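Long-range contact in putative oxidoreductase (Gluconobacter oxydans, PDB 3WJ7), which probably acts as a nicotinamide-dependent oxidoreductase of the short-chain dehydrogenase/reductase (SDR) family: residues Ala176-Arg188 and Asn216-Ala230. Residues are numbered along the deposited sequence; the frame is centred on the assembly and turned at random.
Sequences AIIVNPSTPVGPR and NIVHVDDVAEGHALA
The hydroxyl OG of S182 donates to N216 OD1 at 2.9 Å, coming from above the carbonyl plane of the amide rather than within it. N216 reaches it because its CG stands anti to the backbone N (chi1 -177°). From there the backbones of T183-V185 and I217-H219 run as a short parallel ladder: T183 N donates to N216 O, V218 N to T183 O, and V185 N to V218 O at 3.0 Å. V220 N closes the series on V185 O (2.9 Å), carrying the pairing into the first turn of helix 220-230. V185 O also lies over one face of the H219 ring, while P187 CD meets the ring at CE1. H219 is the N-cap: its ND1 accepts D221 N in the ring plane (3.0 Å), and its NE2 is hydrogen-bonded to D330, which fixes the ring's rotation. Back along the strand the contact turns apolar. P181 CB meets the methyls of V223, V179 CG1 sits over the H227 face in a CH-pi contact (3.8 Å to the centroid), and V179 CG2 and I177 CG2 share A230 CB. Farther out, N216 OD1 takes a second bond from G244 N and ND2 reaches N246, on strand 239-248; an alanine here would probably leave S182 OG and G244 N without this acceptor and weaken the tie between the strands. The strand 176-181 and helix 220-230 axes run nearly antiparallel, 9.3 Å apart, a helix packed on the central sheet of the Rossmann-type fold of extended SDR enzymes.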
loop_
_atom_site.group_PDB
_atom_site.type_symbol
_atom_site.label_atom_id
_atom_site.label_comp_id
_atom_site.label_asym_id
_atom_site.label_seq_id
_atom_site.Cartn_x
_atom_site.Cartn_y
_atom_site.Cartn_z
ATOM N N ALA A 176 -28.523 -5.493 12.851
ATOM C CA ALA A 176 -27.883 -6.278 11.774
ATOM C C ALA A 176 -27.703 -7.759 12.102
ATOM O O ALA A 176 -27.392 -8.150 13.251
ATOM C CB ALA A 176 -26.545 -5.654 11.354
ATOM N N ILE A 177 -27.935 -8.571 11.082
ATOM C CA ILE A 177 -27.676 -9.989 11.103
ATOM C C ILE A 177 -26.583 -10.209 10.071
ATOM O O ILE A 177 -26.677 -9.679 8.956
ATOM C CB ILE A 177 -28.934 -10.729 10.641
ATOM C CG1 ILE A 177 -30.047 -10.597 11.691
ATOM C CG2 ILE A 177 -28.610 -12.152 10.213
ATOM C CD1 ILE A 177 -31.456 -11.013 11.245
ATOM N N ILE A 178 -25.559 -10.995 10.426
ATOM C CA ILE A 178 -24.422 -11.268 9.541
ATOM C C ILE A 178 -24.419 -12.675 8.934
ATOM O O ILE A 178 -24.573 -13.699 9.616
ATOM C CB ILE A 178 -23.075 -11.095 10.265
ATOM C CG1 ILE A 178 -23.029 -9.747 10.963
ATOM C CG2 ILE A 178 -21.888 -11.308 9.291
ATOM C CD1 ILE A 178 -21.769 -9.543 11.798
ATOM N N VAL A 179 -24.100 -12.692 7.651
ATOM C CA VAL A 179 -24.000 -13.865 6.836
ATOM C C VAL A 179 -22.529 -13.920 6.313
ATOM O O VAL A 179 -21.913 -12.883 6.007
ATOM C CB VAL A 179 -25.110 -13.665 5.796
ATOM C CG1 VAL A 179 -24.704 -13.883 4.363
ATOM C CG2 VAL A 179 -26.408 -14.381 6.219
ATOM N N ASN A 180 -21.956 -15.114 6.285
ATOM C CA ASN A 180 -20.597 -15.384 5.850
ATOM C C ASN A 180 -20.615 -16.490 4.759
ATOM O O ASN A 180 -20.448 -17.669 5.049
ATOM C CB ASN A 180 -19.754 -15.857 7.040
ATOM C CG ASN A 180 -19.716 -14.854 8.201
ATOM O OD1 ASN A 180 -18.719 -14.135 8.380
ATOM N ND2 ASN A 180 -20.776 -14.819 9.008
ATOM N N PRO A 181 -20.841 -16.123 3.499
ATOM C CA PRO A 181 -20.748 -17.087 2.396
ATOM C C PRO A 181 -19.323 -17.639 2.244
ATOM O O PRO A 181 -18.369 -16.952 2.580
ATOM C CB PRO A 181 -21.039 -16.242 1.163
ATOM C CG PRO A 181 -21.589 -14.940 1.659
ATOM C CD PRO A 181 -21.047 -14.747 3.030
ATOM N N SER A 182 -19.196 -18.884 1.791
ATOM C CA SER A 182 -17.903 -19.442 1.446
ATOM C C SER A 182 -17.601 -18.980 0.018
ATOM O O SER A 182 -17.856 -17.832 -0.331
ATOM C CB SER A 182 -17.919 -20.973 1.551
ATOM O OG SER A 182 -18.885 -21.558 0.674
ATOM N N THR A 183 -17.093 -19.854 -0.830
ATOM C CA THR A 183 -16.754 -19.422 -2.167
ATOM C C THR A 183 -17.768 -19.845 -3.225
ATOM O O THR A 183 -17.888 -21.007 -3.547
ATOM C CB THR A 183 -15.247 -19.631 -2.526
ATOM O OG1 THR A 183 -15.087 -20.176 -3.852
ATOM C CG2 THR A 183 -14.496 -20.416 -1.495
ATOM N N PRO A 184 -18.548 -18.876 -3.730
ATOM C CA PRO A 184 -19.719 -19.229 -4.524
ATOM C C PRO A 184 -19.365 -19.505 -5.961
ATOM O O PRO A 184 -18.607 -18.781 -6.547
ATOM C CB PRO A 184 -20.553 -17.983 -4.472
ATOM C CG PRO A 184 -19.545 -16.866 -4.355
ATOM C CD PRO A 184 -18.428 -17.415 -3.514
ATOM N N VAL A 185 -19.943 -20.571 -6.508
ATOM C CA VAL A 185 -19.752 -20.970 -7.876
ATOM C C VAL A 185 -21.148 -21.160 -8.419
ATOM O O VAL A 185 -22.079 -21.465 -7.668
ATOM C CB VAL A 185 -18.967 -22.288 -7.920
ATOM C CG1 VAL A 185 -18.950 -22.915 -9.281
ATOM C CG2 VAL A 185 -17.563 -22.049 -7.422
ATOM N N GLY A 186 -21.316 -20.945 -9.711
ATOM C CA GLY A 186 -22.584 -21.225 -10.350
ATOM C C GLY A 186 -22.758 -20.544 -11.678
ATOM O O GLY A 186 -21.771 -20.075 -12.278
ATOM N N PRO A 187 -24.004 -20.478 -12.151
ATOM C CA PRO A 187 -24.239 -19.872 -13.458
ATOM C C PRO A 187 -24.182 -18.367 -13.359
ATOM O O PRO A 187 -24.209 -17.822 -12.258
ATOM C CB PRO A 187 -25.645 -20.368 -13.831
ATOM C CG PRO A 187 -26.308 -20.646 -12.537
ATOM C CD PRO A 187 -25.205 -21.140 -11.626
ATOM N N ARG A 188 -24.071 -17.700 -14.502
ATOM C CA ARG A 188 -24.046 -16.232 -14.564
ATOM C C ARG A 188 -22.781 -15.628 -13.963
ATOM O O ARG A 188 -22.825 -14.564 -13.347
ATOM C CB ARG A 188 -25.242 -15.632 -13.856
ATOM C CG ARG A 188 -26.553 -15.922 -14.490
ATOM C CD ARG A 188 -27.256 -14.605 -14.460
ATOM N NE ARG A 188 -28.671 -14.767 -14.726
ATOM C CZ ARG A 188 -29.451 -13.782 -15.147
ATOM N NH1 ARG A 188 -28.937 -12.565 -15.355
ATOM N NH2 ARG A 188 -30.735 -14.021 -15.359
ATOM N N ASN A 216 -14.093 -24.280 0.457
ATOM C CA ASN A 216 -15.451 -24.677 0.614
ATOM C C ASN A 216 -16.172 -23.993 -0.518
ATOM O O ASN A 216 -16.162 -22.760 -0.586
ATOM C CB ASN A 216 -15.948 -24.130 1.943
ATOM C CG ASN A 216 -17.369 -24.544 2.281
ATOM O OD1 ASN A 216 -18.319 -24.232 1.564
ATOM N ND2 ASN A 216 -17.517 -25.185 3.422
ATOM N N ILE A 217 -16.822 -24.791 -1.370
ATOM C CA ILE A 217 -17.628 -24.299 -2.488
ATOM C C ILE A 217 -19.129 -24.372 -2.217
ATOM O O ILE A 217 -19.610 -25.298 -1.563
ATOM C CB ILE A 217 -17.223 -25.003 -3.788
ATOM C CG1 ILE A 217 -15.940 -24.307 -4.254
ATOM C CG2 ILE A 217 -18.289 -24.859 -4.871
ATOM C CD1 ILE A 217 -15.108 -25.140 -5.150
ATOM N N VAL A 218 -19.856 -23.375 -2.707
ATOM C CA VAL A 218 -21.241 -23.220 -2.388
ATOM C C VAL A 218 -21.931 -22.670 -3.583
ATOM O O VAL A 218 -21.426 -21.759 -4.217
ATOM C CB VAL A 218 -21.457 -22.241 -1.215
ATOM C CG1 VAL A 218 -20.840 -20.860 -1.508
ATOM C CG2 VAL A 218 -22.931 -22.147 -0.892
ATOM N N HIS A 219 -23.087 -23.232 -3.906
ATOM C CA HIS A 219 -23.838 -22.747 -5.037
ATOM C C HIS A 219 -24.217 -21.300 -4.741
ATOM O O HIS A 219 -24.645 -20.989 -3.637
ATOM C CB HIS A 219 -25.084 -23.606 -5.280
ATOM C CG HIS A 219 -25.613 -23.496 -6.667
ATOM N ND1 HIS A 219 -26.150 -22.324 -7.161
ATOM C CD2 HIS A 219 -25.642 -24.389 -7.682
ATOM C CE1 HIS A 219 -26.472 -22.499 -8.435
ATOM N NE2 HIS A 219 -26.182 -23.745 -8.771
ATOM N N VAL A 220 -24.026 -20.431 -5.726
ATOM C CA VAL A 220 -24.374 -19.019 -5.639
ATOM C C VAL A 220 -25.844 -18.826 -5.283
ATOM O O VAL A 220 -26.196 -17.916 -4.518
ATOM C CB VAL A 220 -24.010 -18.256 -6.942
ATOM C CG1 VAL A 220 -24.991 -18.566 -8.057
ATOM C CG2 VAL A 220 -23.997 -16.757 -6.721
ATOM N N ASP A 221 -26.704 -19.691 -5.816
ATOM C CA ASP A 221 -28.164 -19.614 -5.526
ATOM C C ASP A 221 -28.480 -20.045 -4.101
ATOM O O ASP A 221 -29.486 -19.665 -3.533
ATOM C CB ASP A 221 -28.967 -20.404 -6.557
ATOM C CG ASP A 221 -28.975 -19.713 -7.940
ATOM O OD1 ASP A 221 -28.977 -18.474 -7.957
ATOM O OD2 ASP A 221 -28.980 -20.387 -9.003
ATOM N N ASP A 222 -27.584 -20.814 -3.512
ATOM C CA ASP A 222 -27.756 -21.224 -2.149
ATOM C C ASP A 222 -27.321 -20.143 -1.219
ATOM O O ASP A 222 -27.958 -19.972 -0.192
ATOM C CB ASP A 222 -27.018 -22.518 -1.863
ATOM C CG ASP A 222 -27.708 -23.691 -2.471
ATOM O OD1 ASP A 222 -28.938 -23.607 -2.661
ATOM O OD2 ASP A 222 -27.037 -24.675 -2.815
ATOM N N VAL A 223 -26.252 -19.419 -1.575
ATOM C CA VAL A 223 -25.886 -18.216 -0.856
ATOM C C VAL A 223 -27.071 -17.263 -0.831
ATOM O O VAL A 223 -27.432 -16.713 0.227
ATOM C CB VAL A 223 -24.725 -17.498 -1.565
ATOM C CG1 VAL A 223 -24.482 -16.104 -0.983
ATOM C CG2 VAL A 223 -23.478 -18.349 -1.479
ATOM N N ALA A 224 -27.645 -17.061 -2.020
ATOM C CA ALA A 224 -28.745 -16.136 -2.202
ATOM C C ALA A 224 -29.918 -16.498 -1.304
ATOM O O ALA A 224 -30.459 -15.654 -0.570
ATOM C CB ALA A 224 -29.167 -16.071 -3.675
ATOM N N GLU A 225 -30.300 -17.762 -1.345
ATOM C CA GLU A 225 -31.453 -18.223 -0.613
ATOM C C GLU A 225 -31.144 -18.013 0.869
ATOM O O GLU A 225 -31.988 -17.502 1.638
ATOM C CB GLU A 225 -31.725 -19.702 -0.968
ATOM C CG GLU A 225 -32.660 -20.476 -0.027
ATOM C CD GLU A 225 -34.140 -20.026 0.003
ATOM O OE1 GLU A 225 -34.607 -19.236 -0.872
ATOM O OE2 GLU A 225 -34.847 -20.501 0.929
ATOM N N GLY A 226 -29.932 -18.386 1.265
ATOM C CA GLY A 226 -29.522 -18.247 2.659
ATOM C C GLY A 226 -29.641 -16.819 3.185
ATOM O O GLY A 226 -29.910 -16.621 4.368
ATOM N N HIS A 227 -29.455 -15.814 2.322
ATOM C CA HIS A 227 -29.696 -14.438 2.738
ATOM C C HIS A 227 -31.174 -14.245 3.086
ATOM O O HIS A 227 -31.507 -13.555 4.048
ATOM C CB HIS A 227 -29.334 -13.441 1.637
ATOM C CG HIS A 227 -27.869 -13.231 1.440
ATOM N ND1 HIS A 227 -27.252 -12.022 1.693
ATOM C CD2 HIS A 227 -26.908 -14.046 0.952
ATOM C CE1 HIS A 227 -25.965 -12.117 1.407
ATOM N NE2 HIS A 227 -25.731 -13.335 0.959
ATOM N N ALA A 228 -32.069 -14.840 2.297
ATOM C CA ALA A 228 -33.493 -14.633 2.535
ATOM C C ALA A 228 -33.876 -15.255 3.866
ATOM O O ALA A 228 -34.611 -14.655 4.670
ATOM C CB ALA A 228 -34.332 -15.179 1.386
ATOM N N LEU A 229 -33.326 -16.451 4.106
ATOM C CA LEU A 229 -33.546 -17.199 5.366
ATOM C C LEU A 229 -33.026 -16.463 6.563
ATOM O O LEU A 229 -33.582 -16.606 7.641
ATOM C CB LEU A 229 -32.863 -18.573 5.308
ATOM C CG LEU A 229 -33.412 -19.443 4.174
ATOM C CD1 LEU A 229 -32.598 -20.724 3.969
ATOM C CD2 LEU A 229 -34.893 -19.691 4.443
ATOM N N ALA A 230 -31.939 -15.697 6.396
ATOM C CA ALA A 230 -31.422 -14.922 7.529
ATOM C C ALA A 230 -32.334 -13.753 7.853
ATOM O O ALA A 230 -32.494 -13.425 9.029
ATOM C CB ALA A 230 -30.018 -14.440 7.298
#